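Local structure of flavohemoglobin (Malassezia yamatoensis, 6O0A) at residues 137-140 / 141-145. The protein probably detoxifies nitric oxide, passing electrons through bound FAD to a heme whose bound oxygen oxidises it. Residues are numbered along the deposited sequence; the frame is centred on the assembly and turned at random.
Sequences PDIV and EAWTE
Thr144 returns to its own helix through Val140 O, which accepts from both Thr144 N and Thr144 OG1, the latter at 2.7 Å. The two donors come from opposite faces of the carbonyl plane, the hydroxyl standing 38° above it. A first torsion of -64° sets OG1 beside the backbone N, facing the carbonyl of the preceding turn. Since the hydroxyl gives its proton to Val140 O, it can act as acceptor in its hydrogen bond with Tyr120 OH of helix 115-131.

One residue back along the helix, Ile139 and Trp143 make the apolar part: Ile139 CG2 meets Trp143 CD1 at 3.8 Å. The indole edge also lies against Ile139 O, in the ring plane, with CD1 3.3 Å from that oxygen. Trp143 N donates to the same carbonyl at 3.0 Å, with an N-H...O angle of 169°. The indole NH is bonded to Thr31 OG1, and Phe124, Ile28 and Ile35 touch the Trp143 side chain, while Ala142 sits against Val27 and Ile28 of helix 25-53. This is the close-packed side, at the start of the last helix of the globin domain; the Trp143 side chain is about 10 Å from the heme.

Pro137, Asp138 and Glu141 make the looser, exposed side. Asp138 OD1 turns back to Thr136 OG1 and, weakly, to Ile139 N, and the extended Glu141 carries OE2 away to a salt bridge with Lys23. Asp138, in the first turn, probably gains from the helix dipole, while the indole NH of buried Trp143 and the hydroxyl of Thr144 tie this helix to helices 25-53 and 115-131.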
loop_
_atom_site.group_PDB
_atom_site.type_symbol
_atom_site.label_atom_id
_atom_site.label_comp_id
_atom_site.label_asym_id
_atom_site.label_seq_id
_atom_site.Cartn_x
_atom_site.Cartn_y
_atom_site.Cartn_z
ATOM N N PRO A 137 35.207 9.872 2.130
ATOM C CA PRO A 137 34.970 9.244 0.817
ATOM C C PRO A 137 34.616 7.770 0.886
ATOM O O PRO A 137 33.713 7.325 0.164
ATOM C CB PRO A 137 36.300 9.474 0.095
ATOM C CG PRO A 137 36.761 10.786 0.635
ATOM C CD PRO A 137 36.380 10.768 2.095
ATOM N N ASP A 138 35.286 7.000 1.747
ATOM C CA ASP A 138 34.989 5.574 1.817
ATOM C C ASP A 138 33.526 5.329 2.173
ATOM O O ASP A 138 32.862 4.482 1.557
ATOM C CB ASP A 138 35.926 4.872 2.814
ATOM C CG ASP A 138 36.002 5.565 4.190
ATOM O OD1 ASP A 138 35.325 6.590 4.440
ATOM O OD2 ASP A 138 36.769 5.059 5.040
ATOM N N ILE A 139 32.996 6.084 3.134
ATOM C CA ILE A 139 31.611 5.885 3.566
ATOM C C ILE A 139 30.641 6.335 2.481
ATOM O O ILE A 139 29.664 5.642 2.165
ATOM C CB ILE A 139 31.364 6.629 4.894
ATOM C CG1 ILE A 139 32.203 6.002 6.014
ATOM C CG2 ILE A 139 29.881 6.637 5.250
ATOM C CD1 ILE A 139 32.068 6.713 7.355
ATOM N N VAL A 140 30.888 7.510 1.903
ATOM C CA VAL A 140 29.999 8.015 0.863
ATOM C C VAL A 140 30.027 7.091 -0.349
ATOM O O VAL A 140 28.984 6.782 -0.935
ATOM C CB VAL A 140 30.387 9.461 0.497
ATOM C CG1 VAL A 140 29.597 9.932 -0.714
ATOM C CG2 VAL A 140 30.168 10.375 1.697
ATOM N N GLU A 141 31.214 6.588 -0.711
ATOM C CA GLU A 141 31.312 5.690 -1.862
ATOM C C GLU A 141 30.511 4.410 -1.642
ATOM O O GLU A 141 29.762 3.969 -2.523
ATOM C CB GLU A 141 32.778 5.356 -2.143
ATOM C CG GLU A 141 32.981 4.527 -3.395
ATOM C CD GLU A 141 34.429 4.144 -3.580
ATOM O OE1 GLU A 141 35.269 5.054 -3.738
ATOM O OE2 GLU A 141 34.737 2.937 -3.537
ATOM N N ALA A 142 30.655 3.794 -0.467
ATOM C CA ALA A 142 29.973 2.528 -0.217
ATOM C C ALA A 142 28.459 2.705 -0.174
ATOM O O ALA A 142 27.718 1.902 -0.754
ATOM C CB ALA A 142 30.483 1.913 1.085
ATOM N N TRP A 143 27.974 3.755 0.493
ATOM C CA TRP A 143 26.530 3.956 0.566
ATOM C C TRP A 143 25.953 4.418 -0.770
ATOM O O TRP A 143 24.801 4.100 -1.095
ATOM C CB TRP A 143 26.200 4.927 1.707
ATOM C CG TRP A 143 26.274 4.204 3.021
ATOM C CD1 TRP A 143 27.334 4.169 3.891
ATOM C CD2 TRP A 143 25.279 3.321 3.567
ATOM N NE1 TRP A 143 27.037 3.347 4.965
ATOM C CE2 TRP A 143 25.784 2.818 4.787
ATOM C CE3 TRP A 143 24.007 2.921 3.148
ATOM C CZ2 TRP A 143 25.058 1.934 5.590
ATOM C CZ3 TRP A 143 23.285 2.051 3.948
ATOM C CH2 TRP A 143 23.813 1.570 5.157
ATOM N N THR A 144 26.742 5.134 -1.570
ATOM C CA THR A 144 26.318 5.441 -2.932
ATOM C C THR A 144 26.100 4.166 -3.745
ATOM O O THR A 144 25.124 4.060 -4.497
ATOM C CB THR A 144 27.352 6.359 -3.585
ATOM O OG1 THR A 144 27.367 7.603 -2.872
ATOM C CG2 THR A 144 27.031 6.604 -5.055
ATOM N N GLU A 145 27.000 3.184 -3.606
ATOM C CA GLU A 145 26.808 1.918 -4.302
ATOM C C GLU A 145 25.504 1.254 -3.872
ATOM O O GLU A 145 24.740 0.771 -4.716
ATOM C CB GLU A 145 27.987 0.984 -4.043
ATOM C CG GLU A 145 27.891 -0.284 -4.891
ATOM C CD GLU A 145 29.036 -1.256 -4.670
ATOM O OE1 GLU A 145 30.082 -0.851 -4.117
ATOM O OE2 GLU A 145 28.878 -2.435 -5.053
#